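Local coordinates for heterokaryon incompatibility protein s (Podospora anserina, PDB 2WVQ) that forms the prion behind the [het-s] trait and, on meeting het-S from incompatible cells, triggers the lethal reaction of heterokaryon incompatibility, at residues 19-24 against 83-88; 30-35 against 47-52; 56-61 against 213-218; 150-155 against 161-166. The protein carries 2 engineered substitutions. One frame throughout, in Å; residues are numbered along the deposited sequence. Where two conformers were deposited one is given.

Contact 1 (19-24 against 83-88); sequences AGLFNN and LAKSIV
Phe22 presents the edge of its ring to Val88: methyl CG2 of Val88 lies near the plane of the phenyl group, 4.2 Å from Phe22 CD1, and neither face is used across this contact. The same methyl comes nearest at the root of the side chain, 3.8 Å from Phe22 CA. With CG anti to the backbone N (chi1 173°), the ring swings away from helix 79-108 and reaches helix 42-62 instead, where it meets the indole of Trp59, the two planes inclined at about 50°, and also touches Leu56. Here helix 18-28 leans against helix 79-108 within the HeLo-type globular domain of the protein. The two segments run in roughly the same direction, their axes 33° apart in direction and 9.3 Å apart at closest approach, a spacing bridged by aliphatic side chains, chiefly Val88 and Leu21. Val88 CG2 faces Phe22 and its CG1 points to Leu21, where the modelled separation is too short to be trusted; the same residue also touches Cys25, the next turn of helix 18-28. One turn earlier on its own helix, Lys85 adds the apolar part of its chain, its CG 4.0 Å from Leu21 CD1, the two side chains crossing at a slant. Beyond that methylene the lysine runs on to NZ, which makes a long, weak ion pair with Glu89 OE1. Ser86 CB points away from helix 18-28, and Ser86 OG hydrogen-bonds to Arg104 NH1 of the second subunit.

Contact 2 (30-35 against 47-52); sequences EYVQLG and LRLDIA
Strand 32-34 passes over helix 42-62 with its nearest backbone approach at Val32 and Leu49, whose CA atoms stand 9.2 Å apart, a gap bridged by side chains with no hydrogen bond across it. The alternation of the strand sends Val32 and Leu34 toward the helix and Gln33 away from it. A single methyl of the helix receives both: Leu49 CD2 is 4.0 Å from Val32 CG2 and equally 4.0 Å from Leu34 CD2. Since Val32 CG2 and Leu34 CD2 are themselves 4.4 Å apart, the three methyls make a nearly equilateral triangle, with Leu49 pushing up between two strand residues. The strand is one half of a small parallel sheet whose other member is 152-154, in a domain otherwise largely helical; this contact lays one face of that sheet on helix 42-62. Leu34 carries CG opposite its carbonyl carbon (chi1 -61°), and its branch slides past that of Leu49 in the reverse sense, whereas Val32 meets Leu49 at a slant. The first torsions of Leu49 (-119°) and Val32 (19°) are both far from staggered, so the triangle of methyls should be read with some reserve. Leu160, Ile163 and Val164 of helix 157-176 also touch Leu49, and Leu160 reaches Leu34 as well. Next along helix 42-62, Asp50 turns elsewhere, its OD1 hydrogen-bonded to His130 ND1.

Contact 3 (56-61 against 213-218); sequences LSRWGE and AAMSDA
The last helix of the globular domain, 213-224, meets the long helix 42-62 through a buried arginine, near the C-terminal end of this domain and close to where the prion-forming part of the whole protein begins. Arg58 reaches across a backbone gap of 10.0 Å, measured from its CA to Ala214 CA. Its chain leaves the helix extended, CG anti to the backbone N (chi1 -162°), and bends at chi3, which swings the guanidinium round to the first turn of helix 213-224. There NH2 does most of the touching. Met215 CE lies in the guanidinium plane, at its edge, 3.6 Å from Arg58 NH2, and Met215 CB comes to 4.0 Å from the same nitrogen. NH1 meets the other residue of the pair: Ala214 CB approaches it at 3.8 Å, obliquely to the plane. These are apolar contacts around a charged group, and its charge is answered by acids beyond the two segments. Arg58 NH2 forms salt bridges with Asp212 OD2 and with Glu191 OE1, so that a residue just ahead of helix 213-224 and one from helix 181-191 converge on one nitrogen. The Asp212 carboxylate has a second task, since its OD1 accepts a hydrogen bond from Met215 N; it thereby ties the arginine to the beginning of the helix. Two acids beside a buried guanidinium would be expected to favour its positive charge. Met215 is extended through chi1 and chi2 and turns at chi3 (-49°), which carries its CE methyl to Arg58 NH2 while SD lies 3.7 Å from Ile51 CG1.

Contact 4 (150-155 against 161-166); sequences TAWALY and EKIVDQ
Trp152 holds CG in the crowded position between its backbone N and carbonyl carbon (chi1 63°), and from there the indole reaches lengthwise toward Ile163. On the helix side, Ile163 places CG1 anti to its carbonyl carbon (chi1 -66°) and stays extended through chi2, so CD1 is thrust out at the far end of the chain. The two come from opposite directions: Ile163 CD1 lies near the plane of the indole, off the edge of the six-membered ring, 4.2 Å from Trp152 CH2. Leu154, two residues on and pointing toward the helix, straddles the same methyl with its fork. Its CD1 and CD2 are each 4.1 Å from Ile163 CD1, and the leucine and isoleucine chains pass at an angle. What results is a strand packed on the helix that follows it directly: 152-154 leads through a short turn into 157-176, while its partner in the two-stranded parallel sheet is strand 32-34, and backbone hydrogen bonds join the two. Ile163 therefore touches the sheet with its tip. The tryptophan has other neighbours. Thr150 O sits in the indole plane at the opposite end from Ile163, 3.5 Å from Trp152 CD1, and Ala98 and Gln99 of helix 79-108 touch the side chain. Elsewhere on helix 157-176, Lys162 and Gln166 are at the dimer contact, where Gln166 OE1 is hydrogen-bonded to Lys162 NZ of the second subunit.

Overall arrangement
Contacts 2 and 4 lie closest, their centres 7 Å apart, and share the two-stranded sheet: Gln33 N and O probably hydrogen-bond to Trp152 O and Leu154 N. Both are buried and purely apolar. Contact 3 is buried as well but sets a charged guanidinium against apolar groups, with its acid partners outside both segments; it shares helix 42-62 with contact 2, though 16 Å separates their centres. Contact 1 is partly buried and lies farthest from the centre of the chain, yet Phe22 packs directly on the 56-61 segment of contact 3. The second subunit touches contacts 1 and 4, whereas contacts 2 and 3 belong to the monomer alone, and contacts 3 and 4 lie on opposite sides of its centre.

Contact 1 (19-24 against 83-88)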
loop_
_atom_site.group_PDB
_atom_site.type_symbol
_atom_site.label_atom_id
_atom_site.label_comp_id
_atom_site.label_asym_id
_atom_site.label_seq_id
_atom_site.Cartn_x
_atom_site.Cartn_y
_atom_site.Cartn_z
ATOM N N ALA A 19 7.311 3.005 -20.546
ATOM C CA ALA A 19 6.686 1.912 -21.307
ATOM C C ALA A 19 7.064 0.531 -20.745
ATOM O O ALA A 19 6.220 -0.382 -20.608
ATOM C CB ALA A 19 7.070 2.017 -22.813
ATOM N N GLY A 20 8.328 0.399 -20.434
ATOM C CA GLY A 20 8.877 -0.805 -19.845
ATOM C C GLY A 20 8.318 -1.091 -18.460
ATOM O O GLY A 20 7.964 -2.240 -18.178
ATOM N N LEU A 21 8.211 -0.059 -17.609
ATOM C CA LEU A 21 7.534 -0.164 -16.280
ATOM C C LEU A 21 6.024 -0.416 -16.415
ATOM O O LEU A 21 5.462 -1.274 -15.728
ATOM C CB LEU A 21 7.776 1.109 -15.456
ATOM C CG LEU A 21 9.224 1.465 -15.047
ATOM C CD1 LEU A 21 9.376 2.941 -14.615
ATOM C CD2 LEU A 21 9.810 0.487 -13.999
ATOM N N PHE A 22 5.371 0.304 -17.331
ATOM C CA PHE A 22 3.944 0.073 -17.648
ATOM C C PHE A 22 3.635 -1.351 -18.061
ATOM O O PHE A 22 2.692 -1.952 -17.521
ATOM C CB PHE A 22 3.414 1.023 -18.729
ATOM C CG PHE A 22 2.022 0.687 -19.185
ATOM C CD1 PHE A 22 0.912 1.167 -18.482
ATOM C CD2 PHE A 22 1.818 -0.110 -20.281
ATOM C CE1 PHE A 22 -0.378 0.840 -18.887
ATOM C CE2 PHE A 22 0.503 -0.441 -20.726
ATOM C CZ PHE A 22 -0.582 0.041 -20.031
ATOM N N ASN A 23 4.407 -1.894 -19.008
ATOM C CA ASN A 23 4.184 -3.277 -19.498
ATOM C C ASN A 23 4.392 -4.315 -18.387
ATOM O O ASN A 23 3.668 -5.299 -18.316
ATOM C CB ASN A 23 4.999 -3.613 -20.767
ATOM C CG ASN A 23 4.525 -2.810 -22.011
ATOM O OD1 ASN A 23 3.321 -2.649 -22.248
ATOM N ND2 ASN A 23 5.473 -2.265 -22.749
ATOM N N ASN A 24 5.347 -4.037 -17.508
ATOM C CA ASN A 24 5.549 -4.831 -16.262
ATOM C C ASN A 24 4.372 -4.849 -15.281
ATOM O O ASN A 24 4.053 -5.915 -14.724
ATOM C CB ASN A 24 6.884 -4.431 -15.596
ATOM C CG ASN A 24 8.099 -4.819 -16.466
ATOM O OD1 ASN A 24 7.977 -5.664 -17.362
ATOM N ND2 ASN A 24 9.263 -4.223 -16.204
ATOM N N LEU A 83 5.145 12.143 -14.169
ATOM C CA LEU A 83 4.024 11.746 -13.339
ATOM C C LEU A 83 3.617 10.310 -13.593
ATOM O O LEU A 83 3.443 9.545 -12.616
ATOM C CB LEU A 83 2.842 12.707 -13.525
ATOM C CG LEU A 83 2.662 14.013 -12.758
ATOM C CD1 LEU A 83 3.835 14.965 -12.831
ATOM C CD2 LEU A 83 1.421 14.754 -13.220
ATOM N N ALA A 84 3.508 9.916 -14.886
ATOM C CA ALA A 84 3.210 8.530 -15.249
ATOM C C ALA A 84 4.276 7.532 -14.786
ATOM O O ALA A 84 3.948 6.427 -14.397
ATOM C CB ALA A 84 2.971 8.361 -16.771
ATOM N N LYS A 85 5.537 7.923 -14.871
ATOM C CA LYS A 85 6.645 7.076 -14.422
ATOM C C LYS A 85 6.567 6.783 -12.905
ATOM O O LYS A 85 6.729 5.649 -12.473
ATOM C CB LYS A 85 7.968 7.774 -14.746
ATOM C CG LYS A 85 9.175 6.905 -14.452
ATOM C CD LYS A 85 10.447 7.540 -14.934
ATOM C CE LYS A 85 11.599 6.527 -14.823
ATOM N NZ LYS A 85 12.386 6.823 -13.592
ATOM N N SER A 86 6.345 7.823 -12.106
ATOM C CA SER A 86 6.103 7.646 -10.681
ATOM C C SER A 86 4.905 6.747 -10.400
ATOM O O SER A 86 4.996 5.876 -9.546
ATOM C CB SER A 86 5.922 8.995 -10.017
ATOM O OG SER A 86 5.927 8.844 -8.622
ATOM N N ILE A 87 3.802 6.924 -11.131
ATOM C CA ILE A 87 2.559 6.176 -10.860
ATOM C C ILE A 87 2.753 4.690 -11.131
ATOM O O ILE A 87 2.337 3.812 -10.366
ATOM C CB ILE A 87 1.360 6.706 -11.683
ATOM C CG1 ILE A 87 0.833 8.007 -11.094
ATOM C CG2 ILE A 87 0.238 5.667 -11.676
ATOM C CD1 ILE A 87 0.170 8.947 -12.096
ATOM N N VAL A 88 3.398 4.421 -12.252
ATOM C CA VAL A 88 3.697 3.079 -12.690
ATOM C C VAL A 88 4.731 2.383 -11.708
ATOM O O VAL A 88 4.574 1.213 -11.370
ATOM C CB VAL A 88 4.064 3.266 -14.206
ATOM C CG1 VAL A 88 5.536 3.081 -14.574
ATOM C CG2 VAL A 88 2.914 2.788 -15.145
#

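Contact 2 (30-35 against 47-52)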
loop_
_atom_site.group_PDB
_atom_site.type_symbol
_atom_site.label_atom_id
_atom_site.label_comp_id
_atom_site.label_asym_id
_atom_site.label_seq_id
_atom_site.Cartn_x
_atom_site.Cartn_y
_atom_site.Cartn_z
ATOM N N GLU A 30 -0.980 -11.229 -14.176
ATOM C CA GLU A 30 -0.985 -12.602 -14.669
ATOM C C GLU A 30 -0.503 -13.625 -13.635
ATOM O O GLU A 30 -0.879 -14.783 -13.683
ATOM C CB GLU A 30 -0.142 -12.685 -15.939
ATOM C CG GLU A 30 -0.905 -12.144 -17.141
ATOM C CD GLU A 30 -0.034 -11.589 -18.245
ATOM O OE1 GLU A 30 -0.551 -10.738 -18.997
ATOM O OE2 GLU A 30 1.137 -12.011 -18.382
ATOM N N TYR A 31 0.346 -13.197 -12.722
ATOM C CA TYR A 31 0.905 -14.119 -11.723
ATOM C C TYR A 31 -0.033 -14.326 -10.515
ATOM O O TYR A 31 0.304 -15.108 -9.602
ATOM C CB TYR A 31 2.303 -13.647 -11.305
ATOM C CG TYR A 31 3.213 -13.445 -12.496
ATOM C CD1 TYR A 31 3.445 -12.163 -13.019
ATOM C CD2 TYR A 31 3.812 -14.545 -13.139
ATOM C CE1 TYR A 31 4.272 -11.978 -14.143
ATOM C CE2 TYR A 31 4.639 -14.362 -14.271
ATOM C CZ TYR A 31 4.867 -13.076 -14.759
ATOM O OH TYR A 31 5.696 -12.894 -15.855
ATOM N N VAL A 32 -1.189 -13.643 -10.494
ATOM C CA VAL A 32 -2.046 -13.684 -9.294
ATOM C C VAL A 32 -3.218 -14.680 -9.244
ATOM O O VAL A 32 -4.103 -14.723 -10.102
ATOM C CB VAL A 32 -2.297 -12.287 -8.565
ATOM C CG1 VAL A 32 -2.011 -11.059 -9.430
ATOM C CG2 VAL A 32 -3.639 -12.230 -7.782
ATOM N N GLN A 33 -3.141 -15.513 -8.206
ATOM C CA GLN A 33 -4.132 -16.522 -7.884
ATOM C C GLN A 33 -5.015 -16.031 -6.726
ATOM O O GLN A 33 -4.632 -15.130 -5.969
ATOM C CB GLN A 33 -3.424 -17.797 -7.438
ATOM C CG GLN A 33 -2.582 -18.517 -8.473
ATOM C CD GLN A 33 -1.604 -19.481 -7.817
ATOM O OE1 GLN A 33 -0.959 -20.275 -8.477
ATOM N NE2 GLN A 33 -1.505 -19.411 -6.495
ATOM N N LEU A 34 -6.222 -16.591 -6.604
ATOM C CA LEU A 34 -7.060 -16.277 -5.450
ATOM C C LEU A 34 -7.221 -17.537 -4.597
ATOM O O LEU A 34 -7.501 -18.615 -5.113
ATOM C CB LEU A 34 -8.429 -15.704 -5.850
ATOM C CG LEU A 34 -8.432 -14.383 -6.638
ATOM C CD1 LEU A 34 -9.853 -13.875 -6.735
ATOM C CD2 LEU A 34 -7.534 -13.333 -5.982
ATOM N N GLY A 35 -7.075 -17.356 -3.293
ATOM C CA GLY A 35 -7.043 -18.484 -2.378
ATOM C C GLY A 35 -8.419 -18.950 -1.948
ATOM O O GLY A 35 -9.455 -18.317 -2.204
ATOM N N LEU A 47 -13.011 -11.379 -11.832
ATOM C CA LEU A 47 -13.460 -10.397 -12.843
ATOM C C LEU A 47 -13.101 -8.934 -12.484
ATOM O O LEU A 47 -12.788 -8.155 -13.383
ATOM C CB LEU A 47 -14.957 -10.560 -13.181
ATOM C CG LEU A 47 -15.370 -11.876 -13.885
ATOM C CD1 LEU A 47 -16.858 -12.065 -13.937
ATOM C CD2 LEU A 47 -14.769 -12.023 -15.282
ATOM N N ARG A 48 -13.177 -8.561 -11.193
ATOM C CA ARG A 48 -12.775 -7.225 -10.713
ATOM C C ARG A 48 -11.282 -6.955 -10.996
ATOM O O ARG A 48 -10.916 -5.856 -11.449
ATOM C CB ARG A 48 -13.014 -7.045 -9.204
ATOM C CG ARG A 48 -14.384 -7.282 -8.679
ATOM C CD ARG A 48 -15.228 -6.014 -8.647
ATOM N NE ARG A 48 -14.716 -4.986 -7.735
ATOM C CZ ARG A 48 -15.242 -3.760 -7.626
ATOM N NH1 ARG A 48 -16.288 -3.414 -8.380
ATOM N NH2 ARG A 48 -14.726 -2.878 -6.769
ATOM N N LEU A 49 -10.436 -7.954 -10.737
ATOM C CA LEU A 49 -9.016 -7.933 -11.128
ATOM C C LEU A 49 -8.768 -7.819 -12.664
ATOM O O LEU A 49 -7.907 -7.036 -13.108
ATOM C CB LEU A 49 -8.306 -9.175 -10.582
ATOM C CG LEU A 49 -7.126 -9.214 -9.594
ATOM C CD1 LEU A 49 -6.897 -7.987 -8.653
ATOM C CD2 LEU A 49 -7.156 -10.521 -8.807
ATOM N N ASP A 50 -9.499 -8.603 -13.456
ATOM C CA ASP A 50 -9.367 -8.573 -14.927
ATOM C C ASP A 50 -9.773 -7.202 -15.474
ATOM O O ASP A 50 -9.191 -6.726 -16.444
ATOM C CB ASP A 50 -10.226 -9.657 -15.613
ATOM C CG ASP A 50 -9.904 -11.106 -15.145
ATOM O OD1 ASP A 50 -10.807 -11.958 -15.290
ATOM O OD2 ASP A 50 -8.778 -11.422 -14.679
ATOM N N ILE A 51 -10.795 -6.599 -14.872
ATOM C CA ILE A 51 -11.256 -5.260 -15.241
ATOM C C ILE A 51 -10.257 -4.162 -14.901
ATOM O O ILE A 51 -10.062 -3.253 -15.727
ATOM C CB ILE A 51 -12.671 -4.951 -14.710
ATOM C CG1 ILE A 51 -13.698 -5.796 -15.462
ATOM C CG2 ILE A 51 -13.026 -3.471 -14.852
ATOM C CD1 ILE A 51 -14.995 -5.911 -14.705
ATOM N N ALA A 52 -9.625 -4.233 -13.727
ATOM C CA ALA A 52 -8.559 -3.276 -13.366
ATOM C C ALA A 52 -7.387 -3.389 -14.338
ATOM O O ALA A 52 -6.780 -2.359 -14.746
ATOM C CB ALA A 52 -8.078 -3.471 -11.916
#

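Contact 3 (56-61 against 213-218)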
loop_
_atom_site.group_PDB
_atom_site.type_symbol
_atom_site.label_atom_id
_atom_site.label_comp_id
_atom_site.label_asym_id
_atom_site.label_seq_id
_atom_site.Cartn_x
_atom_site.Cartn_y
_atom_site.Cartn_z
ATOM N N LEU A 56 -6.183 -0.401 -16.979
ATOM C CA LEU A 56 -4.774 -0.013 -17.013
ATOM C C LEU A 56 -4.242 -0.182 -18.458
ATOM O O LEU A 56 -3.622 0.741 -19.041
ATOM C CB LEU A 56 -3.935 -0.856 -16.015
ATOM C CG LEU A 56 -2.394 -0.671 -15.946
ATOM C CD1 LEU A 56 -1.979 0.710 -15.550
ATOM C CD2 LEU A 56 -1.656 -1.708 -15.039
ATOM N N SER A 57 -4.500 -1.332 -19.052
ATOM C CA SER A 57 -4.058 -1.478 -20.428
ATOM C C SER A 57 -4.746 -0.509 -21.432
ATOM O O SER A 57 -4.086 -0.084 -22.368
ATOM C CB SER A 57 -4.060 -2.923 -20.889
ATOM O OG SER A 57 -5.274 -3.292 -21.458
ATOM N N ARG A 58 -6.028 -0.180 -21.233
ATOM C CA ARG A 58 -6.711 0.819 -22.031
ATOM C C ARG A 58 -5.959 2.128 -22.054
ATOM O O ARG A 58 -5.870 2.745 -23.109
ATOM C CB ARG A 58 -8.176 1.044 -21.645
ATOM C CG ARG A 58 -9.057 1.777 -22.751
ATOM C CD ARG A 58 -10.460 2.064 -22.224
ATOM N NE ARG A 58 -11.052 0.824 -21.702
ATOM C CZ ARG A 58 -11.522 0.612 -20.465
ATOM N NH1 ARG A 58 -11.528 1.569 -19.558
ATOM N NH2 ARG A 58 -12.020 -0.583 -20.152
ATOM N N TRP A 59 -5.432 2.542 -20.896
ATOM C CA TRP A 59 -4.625 3.731 -20.787
ATOM C C TRP A 59 -3.384 3.708 -21.665
ATOM O O TRP A 59 -3.078 4.716 -22.330
ATOM C CB TRP A 59 -4.214 4.031 -19.336
ATOM C CG TRP A 59 -3.370 5.260 -19.265
ATOM C CD1 TRP A 59 -3.808 6.539 -19.188
ATOM C CD2 TRP A 59 -1.942 5.320 -19.280
ATOM N NE1 TRP A 59 -2.742 7.404 -19.173
ATOM C CE2 TRP A 59 -1.585 6.678 -19.224
ATOM C CE3 TRP A 59 -0.927 4.349 -19.336
ATOM C CZ2 TRP A 59 -0.254 7.108 -19.196
ATOM C CZ3 TRP A 59 0.401 4.776 -19.299
ATOM C CH2 TRP A 59 0.725 6.147 -19.245
ATOM N N GLY A 60 -2.644 2.605 -21.634
ATOM C CA GLY A 60 -1.453 2.497 -22.474
ATOM C C GLY A 60 -1.798 2.602 -23.944
ATOM O O GLY A 60 -1.037 3.203 -24.731
ATOM N N GLU A 61 -2.951 2.044 -24.327
ATOM C CA GLU A 61 -3.415 2.136 -25.722
ATOM C C GLU A 61 -3.817 3.558 -26.101
ATOM O O GLU A 61 -3.528 4.011 -27.234
ATOM C CB GLU A 61 -4.608 1.178 -25.951
ATOM C CG GLU A 61 -5.135 1.082 -27.394
ATOM C CD GLU A 61 -4.208 0.328 -28.340
ATOM O OE1 GLU A 61 -3.150 -0.166 -27.903
ATOM O OE2 GLU A 61 -4.543 0.212 -29.539
ATOM N N ALA A 213 -15.366 3.182 -14.838
ATOM C CA ALA A 213 -16.596 3.876 -15.289
ATOM C C ALA A 213 -16.828 3.818 -16.805
ATOM O O ALA A 213 -17.981 3.708 -17.247
ATOM C CB ALA A 213 -16.602 5.312 -14.824
ATOM N N ALA A 214 -15.753 3.909 -17.584
ATOM C CA ALA A 214 -15.819 3.799 -19.046
ATOM C C ALA A 214 -16.449 2.465 -19.508
ATOM O O ALA A 214 -17.369 2.464 -20.346
ATOM C CB ALA A 214 -14.445 4.034 -19.672
ATOM N N MET A 215 -15.998 1.356 -18.917
ATOM C CA MET A 215 -16.581 0.016 -19.166
ATOM C C MET A 215 -17.991 -0.105 -18.631
ATOM O O MET A 215 -18.874 -0.678 -19.267
ATOM C CB MET A 215 -15.701 -1.084 -18.559
ATOM C CG MET A 215 -16.224 -2.511 -18.795
ATOM S SD MET A 215 -15.210 -3.870 -18.176
ATOM C CE MET A 215 -13.544 -3.525 -18.757
ATOM N N SER A 216 -18.210 0.438 -17.447
ATOM C CA SER A 216 -19.536 0.439 -16.862
ATOM C C SER A 216 -20.544 1.155 -17.768
ATOM O O SER A 216 -21.642 0.633 -18.046
ATOM C CB SER A 216 -19.482 1.053 -15.467
ATOM O OG SER A 216 -20.676 0.768 -14.771
ATOM N N ASP A 217 -20.156 2.331 -18.259
ATOM C CA ASP A 217 -21.027 3.142 -19.137
ATOM C C ASP A 217 -21.253 2.519 -20.512
ATOM O O ASP A 217 -22.351 2.617 -21.068
ATOM C CB ASP A 217 -20.470 4.556 -19.301
ATOM C CG ASP A 217 -20.458 5.342 -17.996
ATOM O OD1 ASP A 217 -21.076 4.894 -17.006
ATOM O OD2 ASP A 217 -19.810 6.410 -17.957
ATOM N N ALA A 218 -20.210 1.889 -21.046
ATOM C CA ALA A 218 -20.273 1.182 -22.317
ATOM C C ALA A 218 -21.250 0.010 -22.277
ATOM O O ALA A 218 -22.049 -0.148 -23.180
ATOM C CB ALA A 218 -18.874 0.728 -22.747
#

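Contact 4 (150-155 against 161-166)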
loop_
_atom_site.group_PDB
_atom_site.type_symbol
_atom_site.label_atom_id
_atom_site.label_comp_id
_atom_site.label_asym_id
_atom_site.label_seq_id
_atom_site.Cartn_x
_atom_site.Cartn_y
_atom_site.Cartn_z
ATOM N N THR A 150 7.428 -15.959 -10.228
ATOM C CA THR A 150 6.706 -16.903 -9.346
ATOM C C THR A 150 5.225 -16.496 -9.194
ATOM O O THR A 150 4.937 -15.333 -8.874
ATOM C CB THR A 150 7.363 -17.000 -7.918
ATOM O OG1 THR A 150 7.334 -15.714 -7.264
ATOM C CG2 THR A 150 8.825 -17.518 -7.997
ATOM N N ALA A 151 4.312 -17.437 -9.450
ATOM C CA ALA A 151 2.869 -17.251 -9.227
ATOM C C ALA A 151 2.609 -17.172 -7.730
ATOM O O ALA A 151 3.276 -17.843 -6.948
ATOM C CB ALA A 151 2.057 -18.382 -9.860
ATOM N N TRP A 152 1.670 -16.324 -7.329
ATOM C CA TRP A 152 1.435 -16.089 -5.922
ATOM C C TRP A 152 -0.051 -15.798 -5.680
ATOM O O TRP A 152 -0.750 -15.305 -6.552
ATOM C CB TRP A 152 2.363 -14.970 -5.413
ATOM C CG TRP A 152 2.075 -13.674 -6.094
ATOM C CD1 TRP A 152 2.539 -13.265 -7.308
ATOM C CD2 TRP A 152 1.223 -12.636 -5.614
ATOM N NE1 TRP A 152 2.024 -12.024 -7.612
ATOM C CE2 TRP A 152 1.229 -11.610 -6.580
ATOM C CE3 TRP A 152 0.472 -12.462 -4.447
ATOM C CZ2 TRP A 152 0.495 -10.446 -6.428
ATOM C CZ3 TRP A 152 -0.251 -11.319 -4.304
ATOM C CH2 TRP A 152 -0.241 -10.321 -5.283
ATOM N N ALA A 153 -0.542 -16.120 -4.495
ATOM C CA ALA A 153 -1.968 -16.006 -4.215
ATOM C C ALA A 153 -2.314 -14.848 -3.304
ATOM O O ALA A 153 -1.565 -14.516 -2.396
ATOM C CB ALA A 153 -2.502 -17.330 -3.608
ATOM N N LEU A 154 -3.467 -14.258 -3.542
ATOM C CA LEU A 154 -4.131 -13.394 -2.577
ATOM C C LEU A 154 -5.017 -14.259 -1.675
ATOM O O LEU A 154 -5.967 -14.883 -2.151
ATOM C CB LEU A 154 -5.012 -12.374 -3.286
ATOM C CG LEU A 154 -4.284 -11.364 -4.179
ATOM C CD1 LEU A 154 -5.255 -10.531 -5.001
ATOM C CD2 LEU A 154 -3.441 -10.476 -3.292
ATOM N N TYR A 155 -4.722 -14.269 -0.378
ATOM C CA TYR A 155 -5.373 -15.204 0.553
ATOM C C TYR A 155 -6.498 -14.562 1.383
ATOM O O TYR A 155 -7.238 -15.263 2.107
ATOM C CB TYR A 155 -4.313 -15.870 1.475
ATOM C CG TYR A 155 -3.319 -16.776 0.793
ATOM C CD1 TYR A 155 -1.978 -16.393 0.649
ATOM C CD2 TYR A 155 -3.694 -18.038 0.331
ATOM C CE1 TYR A 155 -1.042 -17.251 0.047
ATOM C CE2 TYR A 155 -2.773 -18.885 -0.275
ATOM C CZ TYR A 155 -1.452 -18.467 -0.425
ATOM O OH TYR A 155 -0.528 -19.300 -1.022
ATOM N N GLU A 161 -9.063 -6.192 -2.503
ATOM C CA GLU A 161 -9.629 -4.840 -2.488
ATOM C C GLU A 161 -8.547 -3.776 -2.536
ATOM O O GLU A 161 -8.672 -2.811 -3.296
ATOM C CB GLU A 161 -10.526 -4.609 -1.266
ATOM C CG GLU A 161 -11.852 -5.380 -1.282
ATOM C CD GLU A 161 -12.678 -5.196 -2.565
ATOM O OE1 GLU A 161 -13.480 -6.113 -2.878
ATOM O OE2 GLU A 161 -12.539 -4.156 -3.262
ATOM N N LYS A 162 -7.484 -3.957 -1.747
ATOM C CA LYS A 162 -6.350 -3.024 -1.770
ATOM C C LYS A 162 -5.753 -2.888 -3.171
ATOM O O LYS A 162 -5.484 -1.788 -3.585
ATOM C CB LYS A 162 -5.280 -3.415 -0.761
ATOM C CG LYS A 162 -4.171 -2.396 -0.583
ATOM C CD LYS A 162 -3.754 -2.340 0.920
ATOM C CE LYS A 162 -2.513 -3.193 1.215
ATOM N NZ LYS A 162 -2.527 -3.894 2.566
ATOM N N ILE A 163 -5.544 -3.996 -3.881
ATOM C CA ILE A 163 -5.050 -3.940 -5.268
ATOM C C ILE A 163 -6.046 -3.256 -6.208
ATOM O O ILE A 163 -5.669 -2.364 -6.960
ATOM C CB ILE A 163 -4.690 -5.336 -5.846
ATOM C CG1 ILE A 163 -3.487 -5.918 -5.095
ATOM C CG2 ILE A 163 -4.444 -5.241 -7.415
ATOM C CD1 ILE A 163 -2.968 -7.173 -5.666
ATOM N N VAL A 164 -7.298 -3.706 -6.174
ATOM C CA VAL A 164 -8.300 -3.240 -7.111
ATOM C C VAL A 164 -8.541 -1.745 -6.949
ATOM O O VAL A 164 -8.488 -1.001 -7.951
ATOM C CB VAL A 164 -9.624 -4.072 -7.010
ATOM C CG1 VAL A 164 -10.773 -3.312 -7.580
ATOM C CG2 VAL A 164 -9.451 -5.439 -7.730
ATOM N N ASP A 165 -8.758 -1.317 -5.704
ATOM C CA ASP A 165 -9.016 0.066 -5.331
ATOM C C ASP A 165 -7.853 1.013 -5.601
ATOM O O ASP A 165 -8.048 2.103 -6.141
ATOM C CB ASP A 165 -9.428 0.185 -3.841
ATOM C CG ASP A 165 -10.775 -0.500 -3.525
ATOM O OD1 ASP A 165 -11.155 -0.551 -2.324
ATOM O OD2 ASP A 165 -11.454 -0.996 -4.464
ATOM N N GLN A 166 -6.647 0.621 -5.209
ATOM C CA GLN A 166 -5.465 1.430 -5.504
ATOM C C GLN A 166 -5.129 1.487 -7.006
ATOM O O GLN A 166 -4.709 2.538 -7.491
ATOM C CB GLN A 166 -4.269 0.955 -4.692
ATOM C CG GLN A 166 -4.431 1.197 -3.191
ATOM C CD GLN A 166 -3.144 1.644 -2.533
ATOM O OE1 GLN A 166 -2.758 1.112 -1.483
ATOM N NE2 GLN A 166 -2.481 2.655 -3.121
#